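Local coordinates for RagB/SusD domain protein (Flavobacterium johnsoniae, PDB 5J90) that binds chitin as a SusD homolog and probably serves at the outer membrane in chitin uptake and utilization, at residues Gln41-Glu46 with Ile246-Tyr251; Asp152-Val157 with Arg498-Val503. All coordinates share one frame; numbering follows the deposited sequence.

Interaction 1 of 2, residues Gln41-Glu46 with Ile246-Tyr251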
ATOM      1  N   GLN A  41      20.944  16.414   9.819  1.00 10.92           N
ATOM      2  CA  GLN A  41      22.022  15.437   9.782  1.00 10.28           C
ATOM      3  C   GLN A  41      22.905  15.735  10.979  1.00 10.56           C
ATOM      4  O   GLN A  41      23.342  16.874  11.159  1.00 13.65           O
ATOM      5  CB  GLN A  41      22.835  15.547   8.492  1.00 10.80           C
ATOM      6  CG  GLN A  41      22.049  15.115   7.282  1.00 11.26           C
ATOM      7  CD  GLN A  41      22.911  15.008   6.049  1.00 11.20           C
ATOM      8  OE1 GLN A  41      23.936  15.683   5.924  1.00 13.34           O
ATOM      9  NE2 GLN A  41      22.510  14.150   5.125  1.00 11.87           N
ATOM     10  N   VAL A  42      23.154  14.737  11.819  1.00 10.65           N
ATOM     11  CA  VAL A  42      23.967  14.975  13.009  1.00 10.91           C
ATOM     12  C   VAL A  42      25.398  15.313  12.613  1.00 11.28           C
ATOM     13  O   VAL A  42      26.106  14.494  12.034  1.00 13.00           O
ATOM     14  CB  VAL A  42      23.934  13.779  13.969  1.00 10.31           C
ATOM     15  CG1 VAL A  42      24.915  14.000  15.119  1.00 12.41           C
ATOM     16  CG2 VAL A  42      22.517  13.575  14.492  1.00 11.62           C
ATOM     17  N   LEU A  43      25.815  16.541  12.906  1.00 11.21           N
ATOM     18  CA  LEU A  43      27.113  17.002  12.436  1.00 13.91           C
ATOM     19  C   LEU A  43      28.251  16.495  13.303  1.00 15.76           C
ATOM     20  O   LEU A  43      29.365  16.287  12.811  1.00 17.63           O
ATOM     21  CB  LEU A  43      27.134  18.527  12.339  1.00 13.65           C
ATOM     22  CG  LEU A  43      26.149  19.114  11.333  1.00 12.46           C
ATOM     23  CD1 LEU A  43      26.355  20.618  11.212  1.00 14.40           C
ATOM     24  CD2 LEU A  43      26.262  18.438   9.971  1.00 13.35           C
ATOM     25  N   THR A  44      27.972  16.296  14.588  1.00 12.47           N
ATOM     26  CA  THR A  44      28.981  15.801  15.519  1.00 14.71           C
ATOM     27  C   THR A  44      28.313  15.055  16.674  1.00 15.79           C
ATOM     28  O   THR A  44      27.220  15.410  17.096  1.00 14.70           O
ATOM     29  CB  THR A  44      29.850  16.966  16.057  1.00 17.11           C
ATOM     30  OG1 THR A  44      31.040  16.442  16.666  1.00 20.47           O
ATOM     31  CG2 THR A  44      29.079  17.788  17.073  1.00 16.16           C
ATOM     32  N   PRO A  45      28.963  13.997  17.180  1.00 16.92           N
ATOM     33  CA  PRO A  45      30.213  13.423  16.678  1.00 14.59           C
ATOM     34  C   PRO A  45      30.000  12.646  15.378  1.00 14.48           C
ATOM     35  O   PRO A  45      28.871  12.244  15.076  1.00 14.43           O
ATOM     36  CB  PRO A  45      30.636  12.474  17.804  1.00 18.88           C
ATOM     37  CG  PRO A  45      29.357  12.063  18.429  1.00 19.24           C
ATOM     38  CD  PRO A  45      28.417  13.238  18.318  1.00 16.69           C
ATOM     39  N   GLU A  46      31.074  12.431  14.627  1.00 14.59           N
ATOM     40  CA  GLU A  46      30.988  11.774  13.329  1.00 14.20           C
ATOM     41  C   GLU A  46      30.442  10.356  13.424  1.00 15.15           C
ATOM     42  O   GLU A  46      29.743   9.897  12.509  1.00 14.45           O
ATOM     43  CB  GLU A  46      32.345  11.782  12.620  1.00 14.06           C
ATOM     44  CG  GLU A  46      32.954  13.174  12.439  1.00 16.11           C
ATOM     45  CD  GLU A  46      33.860  13.590  13.586  1.00 19.84           C
ATOM     46  OE1 GLU A  46      33.737  13.031  14.698  1.00 20.07           O
ATOM     47  OE2 GLU A  46      34.706  14.488  13.369  1.00 22.97           O
ATOM     48  N   ILE A 246      23.199  23.811   5.578  1.00  9.60           N
ATOM     49  CA  ILE A 246      23.705  24.209   6.877  1.00 10.88           C
ATOM     50  C   ILE A 246      25.117  24.735   6.690  1.00 11.39           C
ATOM     51  O   ILE A 246      25.978  24.042   6.151  1.00 12.13           O
ATOM     52  CB  ILE A 246      23.733  23.027   7.863  1.00 11.23           C
ATOM     53  CG1 ILE A 246      22.371  22.314   7.893  1.00 11.76           C
ATOM     54  CG2 ILE A 246      24.153  23.516   9.250  1.00 12.68           C
ATOM     55  CD1 ILE A 246      21.216  23.176   8.373  1.00 12.94           C
ATOM     56  N   VAL A 247      25.334  25.979   7.103  1.00 11.61           N
ATOM     57  CA  VAL A 247      26.666  26.568   7.081  1.00 11.14           C
ATOM     58  C   VAL A 247      27.185  26.518   8.510  1.00 11.34           C
ATOM     59  O   VAL A 247      26.819  27.349   9.343  1.00 15.37           O
ATOM     60  CB  VAL A 247      26.613  28.018   6.568  1.00 12.35           C
ATOM     61  CG1 VAL A 247      28.007  28.631   6.565  1.00 14.69           C
ATOM     62  CG2 VAL A 247      26.005  28.068   5.163  1.00 12.59           C
ATOM     63  N   SER A 248      27.996  25.511   8.814  1.00 11.50           N
ATOM     64  CA  SER A 248      28.477  25.363  10.183  1.00 11.19           C
ATOM     65  C   SER A 248      29.651  26.299  10.455  1.00 11.42           C
ATOM     66  O   SER A 248      30.585  26.383   9.657  1.00 12.02           O
ATOM     67  CB  SER A 248      28.904  23.928  10.464  1.00 12.62           C
ATOM     68  OG  SER A 248      29.375  23.801  11.799  1.00 11.80           O
ATOM     69  N   PRO A 249      29.606  27.008  11.584  1.00 10.45           N
ATOM     70  CA  PRO A 249      30.784  27.818  11.926  1.00 10.37           C
ATOM     71  C   PRO A 249      31.966  26.970  12.373  1.00 11.09           C
ATOM     72  O   PRO A 249      33.084  27.489  12.402  1.00 11.76           O
ATOM     73  CB  PRO A 249      30.289  28.690  13.083  1.00 12.20           C
ATOM     74  CG  PRO A 249      29.147  27.902  13.689  1.00 17.10           C
ATOM     75  CD  PRO A 249      28.490  27.203  12.528  1.00 12.76           C
ATOM     76  N   VAL A 250      31.746  25.698  12.694  1.00 10.29           N
ATOM     77  CA  VAL A 250      32.801  24.888  13.301  0.53 13.01           C
ATOM     78  C   VAL A 250      33.031  23.511  12.681  1.00 12.82           C
ATOM     79  O   VAL A 250      34.170  23.051  12.612  1.00 14.93           O
ATOM     80  CB  VAL A 250      32.586  24.704  14.824  0.53 14.19           C
ATOM     81  CG1 VAL A 250      32.885  25.999  15.570  0.53 16.52           C
ATOM     82  CG2 VAL A 250      31.177  24.213  15.121  0.53 15.21           C
ATOM     83  N   TYR A 251      31.969  22.847  12.230  1.00 11.38           N
ATOM     84  CA  TYR A 251      32.092  21.449  11.802  1.00 12.66           C
ATOM     85  C   TYR A 251      32.246  21.240  10.303  1.00 11.26           C
ATOM     86  O   TYR A 251      31.596  21.908   9.498  1.00 14.67           O
ATOM     87  CB  TYR A 251      30.905  20.611  12.303  1.00 14.21           C
ATOM     88  CG  TYR A 251      30.634  20.767  13.783  1.00 14.51           C
ATOM     89  CD1 TYR A 251      31.578  20.371  14.722  1.00 15.86           C
ATOM     90  CD2 TYR A 251      29.443  21.316  14.239  1.00 16.49           C
ATOM     91  CE1 TYR A 251      31.340  20.521  16.081  1.00 17.59           C
ATOM     92  CE2 TYR A 251      29.194  21.464  15.599  1.00 20.62           C
ATOM     93  CZ  TYR A 251      30.151  21.071  16.509  1.00 19.01           C
ATOM     94  OH  TYR A 251      29.912  21.219  17.858  1.00 26.58           O
TER
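The aromatic ring of Tyr251 carries Thr44 over one face; over the opposite face, in one of its two modelled conformers, lies CG2 of Val250, its own neighbour in the chain. Thr44 sends its methyl over the ring in a CH-pi contact, CG2 lying 3.9 Å from the centroid of the Tyr251 ring and nearest to CZ. With Thr44 OG1 anti to the backbone N (chi1 -164°), this methyl is held between the backbone N and the carbonyl carbon and faces the phenol end of the ring. Leu43 approaches obliquely, its CB 4.1 Å from Tyr251 CD2, while its CD1 reaches 4.1 Å to CG2 of Ile246. Replacing Tyr251 by alanine removes the ring, and the Thr44 methyl would probably be left without its aromatic partner, with a gap beside Leu43 CB. The turn that presents the ring is an ST motif: Ser248 OG accepts from the backbone N of Tyr251 at 2.8 Å and also from that of Val250. The contact thus joins the loop between helices 33-37 and 46-54 to the end of strand 244-247 and the turn that follows it; the strand's antiparallel partner, strand 326-328, also touches Leu43 through Ile327.

Interaction 2 of 2, residues Asp152-Val157 with Arg498-Val503. With EDO (1,2-ethanediol), chain E.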
ATOM      1  N   ASP A 152       1.135   8.990  15.386  1.00  8.93           N
ATOM      2  CA  ASP A 152       0.205   9.334  14.315  1.00  9.67           C
ATOM      3  C   ASP A 152       0.465   8.431  13.103  1.00  8.75           C
ATOM      4  O   ASP A 152       1.581   7.952  12.906  1.00  9.82           O
ATOM      5  CB  ASP A 152       0.409  10.778  13.852  1.00  9.60           C
ATOM      6  CG  ASP A 152       0.151  11.814  14.927  1.00  9.61           C
ATOM      7  OD1 ASP A 152      -0.404  11.492  15.994  1.00 12.52           O
ATOM      8  OD2 ASP A 152       0.500  12.989  14.671  1.00 11.13           O
ATOM      9  N   SER A 153      -0.559   8.229  12.271  1.00  8.58           N
ATOM     10  CA  SER A 153      -0.325   7.539  11.007  1.00  7.65           C
ATOM     11  C   SER A 153       0.496   8.444  10.089  1.00  7.80           C
ATOM     12  O   SER A 153       0.493   9.666  10.237  1.00  8.36           O
ATOM     13  CB  SER A 153      -1.638   7.172  10.321  1.00  7.87           C
ATOM     14  OG  SER A 153      -2.264   8.340   9.812  1.00  9.80           O
ATOM     15  N   GLN A 154       1.203   7.848   9.140  1.00  7.54           N
ATOM     16  CA  GLN A 154       1.942   8.675   8.196  1.00  7.39           C
ATOM     17  C   GLN A 154       1.028   9.609   7.400  1.00  7.80           C
ATOM     18  O   GLN A 154       1.397  10.751   7.121  1.00  8.31           O
ATOM     19  CB  GLN A 154       2.780   7.821   7.261  1.00  7.04           C
ATOM     20  CG  GLN A 154       3.646   8.664   6.326  1.00  7.01           C
ATOM     21  CD  GLN A 154       4.524   7.800   5.455  1.00  7.93           C
ATOM     22  OE1 GLN A 154       4.033   7.124   4.550  1.00  8.19           O
ATOM     23  NE2 GLN A 154       5.832   7.791   5.734  1.00  7.59           N
ATOM     24  N   GLU A 155      -0.159   9.125   7.042  1.00  8.70           N
ATOM     25  CA  GLU A 155      -1.139   9.959   6.351  1.00  8.06           C
ATOM     26  C   GLU A 155      -1.462  11.226   7.148  1.00  8.04           C
ATOM     27  O   GLU A 155      -1.525  12.328   6.598  1.00  9.52           O
ATOM     28  CB  GLU A 155      -2.401   9.136   6.076  1.00  9.24           C
ATOM     29  CG  GLU A 155      -3.469   9.848   5.220  1.00  9.43           C
ATOM     30  CD  GLU A 155      -4.564  10.532   6.027  1.00 10.59           C
ATOM     31  OE1 GLU A 155      -4.722  10.242   7.234  1.00 11.10           O
ATOM     32  OE2 GLU A 155      -5.286  11.375   5.440  1.00 12.30           O
ATOM     33  N   GLU A 156      -1.676  11.058   8.449  1.00  8.71           N
ATOM     34  CA  GLU A 156      -1.927  12.178   9.352  1.00  9.49           C
ATOM     35  C   GLU A 156      -0.727  13.112   9.459  1.00  9.06           C
ATOM     36  O   GLU A 156      -0.890  14.339   9.477  1.00 10.28           O
ATOM     37  CB  GLU A 156      -2.289  11.661  10.752  1.00  9.37           C
ATOM     38  CG  GLU A 156      -3.686  11.058  10.829  1.00 10.43           C
ATOM     39  CD  GLU A 156      -3.879  10.148  12.039  1.00 13.79           C
ATOM     40  OE1 GLU A 156      -2.928   9.895  12.824  1.00 12.26           O
ATOM     41  OE2 GLU A 156      -5.020   9.666  12.207  1.00 19.43           O
ATOM     42  N   VAL A 157       0.472  12.540   9.544  1.00  8.63           N
ATOM     43  CA  VAL A 157       1.676  13.368   9.649  1.00  8.36           C
ATOM     44  C   VAL A 157       1.840  14.255   8.415  1.00  8.23           C
ATOM     45  O   VAL A 157       2.114  15.453   8.532  1.00  8.85           O
ATOM     46  CB  VAL A 157       2.944  12.527   9.908  1.00  8.20           C
ATOM     47  CG1 VAL A 157       4.179  13.425   9.932  1.00  9.68           C
ATOM     48  CG2 VAL A 157       2.815  11.767  11.232  1.00  9.73           C
ATOM     49  N   ARG A 498       5.610  -1.750   3.574  1.00  8.25           N
ATOM     50  CA  ARG A 498       5.591  -0.436   2.924  1.00  7.13           C
ATOM     51  C   ARG A 498       4.885   0.627   3.750  1.00  6.97           C
ATOM     52  O   ARG A 498       3.780   0.400   4.264  1.00  7.92           O
ATOM     53  CB  ARG A 498       4.925  -0.545   1.549  1.00  7.70           C
ATOM     54  CG  ARG A 498       5.805  -1.226   0.528  1.00  7.27           C
ATOM     55  CD  ARG A 498       5.013  -1.700  -0.698  1.00  7.80           C
ATOM     56  NE  ARG A 498       5.941  -2.268  -1.671  1.00  8.43           N
ATOM     57  CZ  ARG A 498       6.521  -1.582  -2.649  1.00  7.99           C
ATOM     58  NH1 ARG A 498       6.235  -0.299  -2.822  1.00  8.76           N
ATOM     59  NH2 ARG A 498       7.383  -2.194  -3.462  1.00  9.79           N
ATOM     60  N   VAL A 499       5.527   1.783   3.892  1.00  6.92           N
ATOM     61  CA  VAL A 499       4.875   2.938   4.512  1.00  7.60           C
ATOM     62  C   VAL A 499       3.757   3.445   3.597  1.00  7.07           C
ATOM     63  O   VAL A 499       3.697   3.094   2.409  1.00  7.77           O
ATOM     64  CB  VAL A 499       5.860   4.088   4.861  1.00  6.94           C
ATOM     65  CG1 VAL A 499       6.989   3.569   5.746  1.00  8.36           C
ATOM     66  CG2 VAL A 499       6.422   4.759   3.602  1.00  7.74           C
ATOM     67  N   TRP A 500       2.868   4.262   4.155  1.00  6.87           N
ATOM     68  CA  TRP A 500       1.683   4.750   3.448  1.00  7.17           C
ATOM     69  C   TRP A 500       1.938   5.318   2.047  1.00  6.26           C
ATOM     70  O   TRP A 500       1.226   4.949   1.102  1.00  7.61           O
ATOM     71  CB  TRP A 500       0.955   5.743   4.361  1.00  8.39           C
ATOM     72  CG  TRP A 500      -0.083   6.630   3.744  1.00  7.54           C
ATOM     73  CD1 TRP A 500      -1.383   6.319   3.456  1.00  8.01           C
ATOM     74  CD2 TRP A 500       0.089   8.007   3.381  1.00  6.33           C
ATOM     75  NE1 TRP A 500      -2.026   7.420   2.924  1.00  8.63           N
ATOM     76  CE2 TRP A 500      -1.142   8.467   2.868  1.00  6.99           C
ATOM     77  CE3 TRP A 500       1.168   8.894   3.440  1.00  8.41           C
ATOM     78  CZ2 TRP A 500      -1.319   9.777   2.409  1.00  8.99           C
ATOM     79  CZ3 TRP A 500       0.995  10.188   2.985  1.00  7.94           C
ATOM     80  CH2 TRP A 500      -0.241  10.620   2.477  1.00  8.44           C
ATOM     81  N   TRP A 501       2.932   6.191   1.869  1.00  7.02           N
ATOM     82  CA  TRP A 501       3.134   6.753   0.523  1.00  6.74           C
ATOM     83  C   TRP A 501       3.782   5.765  -0.448  1.00  6.90           C
ATOM     84  O   TRP A 501       3.711   5.959  -1.661  1.00  7.86           O
ATOM     85  CB  TRP A 501       3.887   8.102   0.523  1.00  6.78           C
ATOM     86  CG  TRP A 501       5.249   8.111   1.193  1.00  6.82           C
ATOM     87  CD1 TRP A 501       5.548   8.722   2.381  1.00  7.08           C
ATOM     88  CD2 TRP A 501       6.483   7.539   0.713  1.00  5.75           C
ATOM     89  NE1 TRP A 501       6.882   8.551   2.685  1.00  6.90           N
ATOM     90  CE2 TRP A 501       7.483   7.835   1.679  1.00  6.27           C
ATOM     91  CE3 TRP A 501       6.851   6.826  -0.434  1.00  7.91           C
ATOM     92  CZ2 TRP A 501       8.815   7.416   1.541  1.00  6.99           C
ATOM     93  CZ3 TRP A 501       8.176   6.413  -0.571  1.00  7.97           C
ATOM     94  CH2 TRP A 501       9.142   6.706   0.418  1.00  7.63           C
ATOM     95  N   ASP A 502       4.396   4.707   0.078  1.00  7.24           N
ATOM     96  CA  ASP A 502       5.150   3.745  -0.730  1.00  7.57           C
ATOM     97  C   ASP A 502       4.249   2.620  -1.219  1.00  7.43           C
ATOM     98  O   ASP A 502       4.576   1.441  -1.111  1.00  7.81           O
ATOM     99  CB  ASP A 502       6.318   3.193   0.113  1.00  8.12           C
ATOM    100  CG  ASP A 502       7.329   2.402  -0.696  1.00  7.89           C
ATOM    101  OD1 ASP A 502       7.392   2.602  -1.930  1.00  9.21           O
ATOM    102  OD2 ASP A 502       8.068   1.598  -0.072  1.00  8.94           O
ATOM    103  N   VAL A 503       3.105   2.993  -1.775  1.00  8.68           N
ATOM    104  CA  VAL A 503       2.111   2.007  -2.182  1.00  8.95           C
ATOM    105  C   VAL A 503       2.613   1.182  -3.367  1.00  9.01           C
ATOM    106  O   VAL A 503       3.330   1.683  -4.243  1.00  9.18           O
ATOM    107  CB  VAL A 503       0.763   2.708  -2.496  1.00 11.14           C
ATOM    108  CG1 VAL A 503       0.929   3.713  -3.588  1.00 12.83           C
ATOM    109  CG2 VAL A 503      -0.326   1.696  -2.842  1.00 12.56           C
TER
HETATM  110  C1  EDO E 603       6.131  -0.548  -7.779  1.00 14.00           C
HETATM  111  O1  EDO E 603       6.944  -1.606  -8.322  1.00 17.55           O
HETATM  112  C2  EDO E 603       6.210  -0.543  -6.259  1.00 14.24           C
HETATM  113  O2  EDO E 603       7.566  -0.491  -5.782  1.00 11.87           O
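Gln154, in the first turn of helix 154-177, reaches with its side-chain carbonyl into a type I beta turn running from Val499 to Asp502, within the C-terminal part of the SusD-like fold. Its OE1 accepts from the backbone N of Trp501 at 3.0 Å, the donor lying nearly in line with the C=O (164°). CG stands anti to the backbone N (chi1 -176°) and the chain continues extended, which carries the amide clear of the helix. There the amide lies almost parallel to the Trp501 indole, with 11° between their planes, and OE1 also sits at the edge of the Trp500 ring. The next helical residue covers a face of that ring: Glu155 CB stands 3.6 Å from the centroid of the five-membered ring of Trp500 in a CH-pi contact. Bent at chi2, the Glu155 chain turns its carboxylate off to a salt bridge with Lys218.

A second shell fixes these groups. Thr131 takes the amide NE2 of Gln154, and Asp132 accepts from NE1 of Trp501, so helix 113-134 anchors both. Val499 CG2 lies over the centre of the Trp501 ring, and the turn closes through Asp502 N to Val499 O. Ser153 and Glu156 form a capping box at the helix start. The second subunit packs alongside, its Pro506 against Glu155 and its Asn504 against Trp500. Just before the turn, Arg498 NH1 forms a salt bridge with Asp502 OD1 and donates to Asp502 O; NH2 donates to Gly490 O of the second subunit and, at 2.9 Å, to O2 of an ethanediol probably left from crystallisation.

In the fold
After helix 33-37 the chain passes through 41-46, the loop leading into helix 46-54, and then builds helices 83-108 and 113-134 before reaching 152-157 at the start of helix 154-177. Interaction 1 closes its loop at 246-251, with 199 residues between its segments. Interaction 2 closes only near the C terminus, at 498-503, with 340 between. The segments alternate, so the two closures cross. Their centres lie 30 Å apart and they do not touch. Interaction 1 ties an early loop to the small 244-247/326-328 sheet; interaction 2 brings the C-terminal tail against the largely helical body, beside the second subunit of the assembly.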